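Long-range contacts in periplasmic protein TorT (Vibrio parahaemolyticus, PDB 3O1I), which probably works in the periplasm as a partner of the TorS sensor kinase in trimethylamine N-oxide signalling, with a fold of the sugar-binding periplasmic protein type: residues T88-T93 and T105-E110; I139-G144 and I167-S172. All coordinates share one frame; numbering follows the deposited sequence.

Contact 1: residues T88-T93 and T105-E110; sequences TPVFAT and TLLKGE
The ring of Phe-91 lies obliquely against the backbone of Gly-109, with CD2 3.4 Å from Gly-109 O, and CZ reaches CB of Lys-108, whose side chain crosses it at about a right angle. Beyond the pair, Gln-259 and Ala-260 of helix 249-263 and Ile-68 of strand 66-69 also touch the Phe-91 side chain. The motif is the edge of a parallel sheet in a periplasmic binding protein fold, strand 107-110 being outermost within the chain. Val-90 N donates to Leu-106 O (3.2 Å) and Lys-108 N to Val-90 O; Ala-92 N gives only a weak bond to Gly-109 O. Such an edge can absorb an irregularity: by CA positions Val-90 lies nearest Leu-107 but Phe-91 nearest Gly-109, leaving Lys-108 as an extra residue with a helix-like psi of -22°. Its carbonyl O is hydrogen-bonded to Tyr-269 OH. On the face away from the phenyl ring, Val-90 CG2 meets Leu-107 CD1 at 4.1 Å, and the CB atoms of Ala-92 and Glu-110 abut at 3.5 Å. The pyrrolidine ring of Pro-89 meets the aliphatic chain of Lys-108, CB against CG. A bend at chi2 (-56°) in that chain carries the ammonium back to its own segment, where NZ bonds Thr-105 O at 2.6 Å, tilted 33° from the carbonyl plane.

Contact 2: residues I139-G144 and I167-S172; sequences IALLLG and IHIVDS
Ile-139 and Leu-141 meet Ile-169 from the same face of a parallel strand pair, and the way their branches share that one side chain organises the contact. Ile-139 turns its CG2 branch to the partner strand while CG1 stands anti to the backbone N (chi1 -169°). The CG2 methyl thereby sits 4.0 Å from Ile-169 CG1 and equally 4.0 Å from CG2 of Ile-167, one methyl touching the isoleucines on both sides of His-168. Leu-141 reaches Ile-169 with its tip: the two side chains cross obliquely, CD1 to CD1 at 3.7 Å. At the end of the row a polar group takes over. Ser-172, with OG anti to its backbone N (chi1 -173°), lies alongside Leu-141 CB and turns the hydroxyl onto Leu-141 O at 3.2 Å, as donor from above the carbonyl plane.

Beneath the side chains run three backbone bonds, Ile-139 N to His-168 O (2.7 Å), Val-170 N to Ile-139 O (2.8 Å) and Leu-141 N to Asp-171 O (3.1 Å). They show how an edge strand slips by one residue: Ile-139 faces Ile-169, whereas Leu-141 faces Ser-172. The extra residue is accommodated at Val-170, whose backbone turns helical (psi -44°).

The two strands are the first and last elements of a Rossmann-like beta-alpha-beta unit, with helix 152-163 between them. That helix covers the isoleucine face, Phe-158 on Ile-139, Tyr-159 on Ile-169 and Ile-162 on Ile-167. Helix 179-192 packs on the other face through Val-189 against Ala-140, and strand 197-200 continues the sheet beyond strand 137-142, leaving 167-172 as an outermost strand within the chain.

In the fold
From the N terminus the chain first lays down strands 7-12, 37-42 and 66-69, then contact 1 joins segments 88-93 and 105-110, with eleven residues between them, none in helix or strand. That contact completes one border of the first lobe's sheet. Contact 2 follows in series, neither nested nor crossed, and closes a beta-alpha-beta step round helix 152-163 in the other lobe, at a border of its four-stranded sheet. Their centres lie about 37 Å apart on opposite sides of the chain's centre. The later helix 249-263 returns to pack on contact 1, so the chain comes back to the first lobe after building the second, although the two contacts do not touch.

Contact 1: residues T88-T93 and T105-E110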
loop_
_atom_site.group_PDB
_atom_site.type_symbol
_atom_site.label_atom_id
_atom_site.label_comp_id
_atom_site.label_asym_id
_atom_site.label_seq_id
_atom_site.Cartn_x
_atom_site.Cartn_y
_atom_site.Cartn_z
ATOM N N THR D 88 -17.429 -31.446 20.624
ATOM C CA THR D 88 -16.170 -31.759 19.982
ATOM C C THR D 88 -15.004 -31.764 20.962
ATOM O O THR D 88 -14.854 -30.850 21.777
ATOM C CB THR D 88 -15.871 -30.774 18.853
ATOM O OG1 THR D 88 -17.041 -30.609 18.045
ATOM C CG2 THR D 88 -14.740 -31.302 17.981
ATOM N N PRO D 89 -14.181 -32.825 20.909
ATOM C CA PRO D 89 -13.007 -32.998 21.764
ATOM C C PRO D 89 -11.858 -32.225 21.141
ATOM O O PRO D 89 -11.532 -32.428 19.967
ATOM C CB PRO D 89 -12.777 -34.501 21.718
ATOM C CG PRO D 89 -13.154 -34.833 20.305
ATOM C CD PRO D 89 -14.433 -34.046 20.118
ATOM N N VAL D 90 -11.254 -31.334 21.920
ATOM C CA VAL D 90 -10.152 -30.526 21.420
ATOM C C VAL D 90 -8.800 -31.088 21.838
ATOM O O VAL D 90 -8.664 -31.705 22.895
ATOM C CB VAL D 90 -10.256 -29.063 21.915
ATOM C CG1 VAL D 90 -11.618 -28.492 21.572
ATOM C CG2 VAL D 90 -10.018 -28.999 23.407
ATOM N N PHE D 91 -7.807 -30.873 20.983
ATOM C CA PHE D 91 -6.445 -31.324 21.231
ATOM C C PHE D 91 -5.508 -30.126 21.068
ATOM O O PHE D 91 -5.333 -29.632 19.950
ATOM C CB PHE D 91 -6.032 -32.413 20.225
ATOM C CG PHE D 91 -6.622 -33.767 20.503
ATOM C CD1 PHE D 91 -7.907 -34.089 20.082
ATOM C CD2 PHE D 91 -5.882 -34.729 21.191
ATOM C CE1 PHE D 91 -8.449 -35.345 20.343
ATOM C CE2 PHE D 91 -6.416 -35.984 21.456
ATOM C CZ PHE D 91 -7.702 -36.292 21.030
ATOM N N ALA D 92 -4.918 -29.652 22.166
ATOM C CA ALA D 92 -3.989 -28.526 22.095
ATOM C C ALA D 92 -2.785 -28.987 21.266
ATOM O O ALA D 92 -2.235 -30.054 21.520
ATOM C CB ALA D 92 -3.554 -28.104 23.497
ATOM N N THR D 93 -2.381 -28.188 20.277
ATOM C CA THR D 93 -1.266 -28.560 19.410
ATOM C C THR D 93 0.091 -28.007 19.789
ATOM O O THR D 93 1.079 -28.737 19.737
ATOM C CB THR D 93 -1.488 -28.131 17.955
ATOM O OG1 THR D 93 -2.844 -28.386 17.581
ATOM C CG2 THR D 93 -0.543 -28.908 17.024
ATOM N N THR D 105 -13.723 -30.092 30.096
ATOM C CA THR D 105 -14.396 -31.345 29.780
ATOM C C THR D 105 -14.263 -31.722 28.305
ATOM O O THR D 105 -14.669 -32.811 27.889
ATOM C CB THR D 105 -15.885 -31.233 30.121
ATOM O OG1 THR D 105 -16.029 -30.641 31.418
ATOM C CG2 THR D 105 -16.539 -32.608 30.113
ATOM N N LEU D 106 -13.687 -30.816 27.524
ATOM C CA LEU D 106 -13.524 -31.028 26.094
ATOM C C LEU D 106 -12.134 -31.530 25.720
ATOM O O LEU D 106 -11.981 -32.361 24.820
ATOM C CB LEU D 106 -13.819 -29.714 25.369
ATOM C CG LEU D 106 -15.192 -29.115 25.685
ATOM C CD1 LEU D 106 -15.166 -27.620 25.444
ATOM C CD2 LEU D 106 -16.263 -29.794 24.843
ATOM N N LEU D 107 -11.123 -31.019 26.416
ATOM C CA LEU D 107 -9.740 -31.393 26.157
ATOM C C LEU D 107 -9.526 -32.867 26.460
ATOM O O LEU D 107 -9.755 -33.320 27.579
ATOM C CB LEU D 107 -8.805 -30.524 27.003
ATOM C CG LEU D 107 -7.291 -30.691 26.847
ATOM C CD1 LEU D 107 -6.911 -30.781 25.376
ATOM C CD2 LEU D 107 -6.596 -29.516 27.529
ATOM N N LYS D 108 -9.089 -33.615 25.454
ATOM C CA LYS D 108 -8.865 -35.046 25.610
ATOM C C LYS D 108 -7.383 -35.398 25.539
ATOM O O LYS D 108 -6.954 -36.444 26.036
ATOM C CB LYS D 108 -9.630 -35.808 24.522
ATOM C CG LYS D 108 -11.114 -35.444 24.418
ATOM C CD LYS D 108 -11.851 -35.640 25.744
ATOM C CE LYS D 108 -13.292 -35.153 25.659
ATOM N NZ LYS D 108 -13.951 -35.100 26.995
ATOM N N GLY D 109 -6.614 -34.514 24.912
ATOM C CA GLY D 109 -5.180 -34.713 24.766
ATOM C C GLY D 109 -4.498 -33.407 24.385
ATOM O O GLY D 109 -5.113 -32.549 23.747
ATOM N N GLU D 110 -3.235 -33.242 24.771
ATOM C CA GLU D 110 -2.514 -32.015 24.455
ATOM C C GLU D 110 -1.008 -32.180 24.398
ATOM O O GLU D 110 -0.401 -32.695 25.330
ATOM C CB GLU D 110 -2.860 -30.919 25.469
ATOM C CG GLU D 110 -3.009 -31.404 26.888
ATOM C CD GLU D 110 -2.750 -30.308 27.892
ATOM O OE1 GLU D 110 -1.566 -29.992 28.121
ATOM O OE2 GLU D 110 -3.720 -29.750 28.445
#

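Contact 2: residues I139-G144 and I167-S172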
loop_
_atom_site.group_PDB
_atom_site.type_symbol
_atom_site.label_atom_id
_atom_site.label_comp_id
_atom_site.label_asym_id
_atom_site.label_seq_id
_atom_site.Cartn_x
_atom_site.Cartn_y
_atom_site.Cartn_z
ATOM N N ILE D 139 26.687 -10.681 27.996
ATOM C CA ILE D 139 25.757 -11.191 26.998
ATOM C C ILE D 139 24.545 -10.263 26.813
ATOM O O ILE D 139 24.187 -9.496 27.715
ATOM C CB ILE D 139 25.290 -12.618 27.412
ATOM C CG1 ILE D 139 24.542 -13.285 26.259
ATOM C CG2 ILE D 139 24.409 -12.539 28.667
ATOM C CD1 ILE D 139 23.928 -14.625 26.617
ATOM N N ALA D 140 23.918 -10.337 25.641
ATOM C CA ALA D 140 22.754 -9.506 25.330
ATOM C C ALA D 140 21.518 -10.345 25.032
ATOM O O ALA D 140 21.554 -11.204 24.161
ATOM C CB ALA D 140 23.064 -8.610 24.137
ATOM N N LEU D 141 20.420 -10.067 25.735
ATOM C CA LEU D 141 19.169 -10.811 25.561
ATOM C C LEU D 141 18.136 -10.196 24.624
ATOM O O LEU D 141 17.575 -9.161 24.926
ATOM C CB LEU D 141 18.504 -11.046 26.927
ATOM C CG LEU D 141 18.963 -12.257 27.750
ATOM C CD1 LEU D 141 18.389 -12.188 29.166
ATOM C CD2 LEU D 141 18.508 -13.525 27.048
ATOM N N LEU D 142 17.880 -10.846 23.494
ATOM C CA LEU D 142 16.882 -10.364 22.540
ATOM C C LEU D 142 15.864 -11.477 22.301
ATOM O O LEU D 142 15.769 -12.041 21.212
ATOM C CB LEU D 142 17.534 -9.963 21.215
ATOM C CG LEU D 142 18.659 -8.923 21.276
ATOM C CD1 LEU D 142 19.051 -8.559 19.855
ATOM C CD2 LEU D 142 18.220 -7.689 22.044
ATOM N N LEU D 143 15.092 -11.769 23.339
ATOM C CA LEU D 143 14.096 -12.828 23.315
ATOM C C LEU D 143 12.873 -12.574 22.449
ATOM O O LEU D 143 12.574 -13.360 21.553
ATOM C CB LEU D 143 13.672 -13.135 24.748
ATOM C CG LEU D 143 14.885 -13.507 25.609
ATOM C CD1 LEU D 143 14.460 -13.734 27.058
ATOM C CD2 LEU D 143 15.553 -14.744 25.013
ATOM N N GLY D 144 12.160 -11.486 22.715
ATOM C CA GLY D 144 10.982 -11.187 21.923
ATOM C C GLY D 144 10.058 -10.209 22.616
ATOM O O GLY D 144 10.523 -9.367 23.386
ATOM N N ILE D 167 28.801 -15.484 33.566
ATOM C CA ILE D 167 28.083 -14.906 32.446
ATOM C C ILE D 167 27.213 -13.779 32.987
ATOM O O ILE D 167 26.361 -14.009 33.845
ATOM C CB ILE D 167 27.213 -15.973 31.754
ATOM C CG1 ILE D 167 28.116 -16.892 30.935
ATOM C CG2 ILE D 167 26.152 -15.318 30.888
ATOM C CD1 ILE D 167 27.404 -18.027 30.297
ATOM N N HIS D 168 27.453 -12.564 32.499
ATOM C CA HIS D 168 26.701 -11.390 32.930
ATOM C C HIS D 168 25.777 -10.937 31.805
ATOM O O HIS D 168 26.106 -11.082 30.627
ATOM C CB HIS D 168 27.662 -10.246 33.278
ATOM C CG HIS D 168 26.990 -9.047 33.874
ATOM N ND1 HIS D 168 26.561 -9.013 35.183
ATOM C CD2 HIS D 168 26.661 -7.846 33.339
ATOM C CE1 HIS D 168 25.998 -7.844 35.430
ATOM N NE2 HIS D 168 26.044 -7.117 34.328
ATOM N N ILE D 169 24.617 -10.402 32.172
ATOM C CA ILE D 169 23.672 -9.897 31.183
ATOM C C ILE D 169 23.839 -8.376 31.157
ATOM O O ILE D 169 23.610 -7.702 32.167
ATOM C CB ILE D 169 22.211 -10.241 31.552
ATOM C CG1 ILE D 169 22.069 -11.743 31.800
ATOM C CG2 ILE D 169 21.283 -9.851 30.415
ATOM C CD1 ILE D 169 20.652 -12.174 32.144
ATOM N N VAL D 170 24.272 -7.843 30.018
ATOM C CA VAL D 170 24.462 -6.403 29.889
ATOM C C VAL D 170 23.094 -5.760 29.981
ATOM O O VAL D 170 22.912 -4.749 30.658
ATOM C CB VAL D 170 25.100 -6.036 28.540
ATOM C CG1 VAL D 170 25.208 -4.527 28.404
ATOM C CG2 VAL D 170 26.473 -6.667 28.436
ATOM N N ASP D 171 22.133 -6.361 29.289
ATOM C CA ASP D 171 20.766 -5.878 29.299
ATOM C C ASP D 171 19.886 -6.780 28.444
ATOM O O ASP D 171 20.335 -7.803 27.922
ATOM C CB ASP D 171 20.692 -4.434 28.785
ATOM C CG ASP D 171 19.683 -3.584 29.566
ATOM O OD1 ASP D 171 19.402 -2.445 29.137
ATOM O OD2 ASP D 171 19.178 -4.052 30.616
ATOM N N SER D 172 18.627 -6.389 28.310
ATOM C CA SER D 172 17.672 -7.157 27.534
ATOM C C SER D 172 16.738 -6.212 26.784
ATOM O O SER D 172 16.241 -5.245 27.354
ATOM C CB SER D 172 16.868 -8.063 28.465
ATOM O OG SER D 172 16.031 -8.940 27.730
#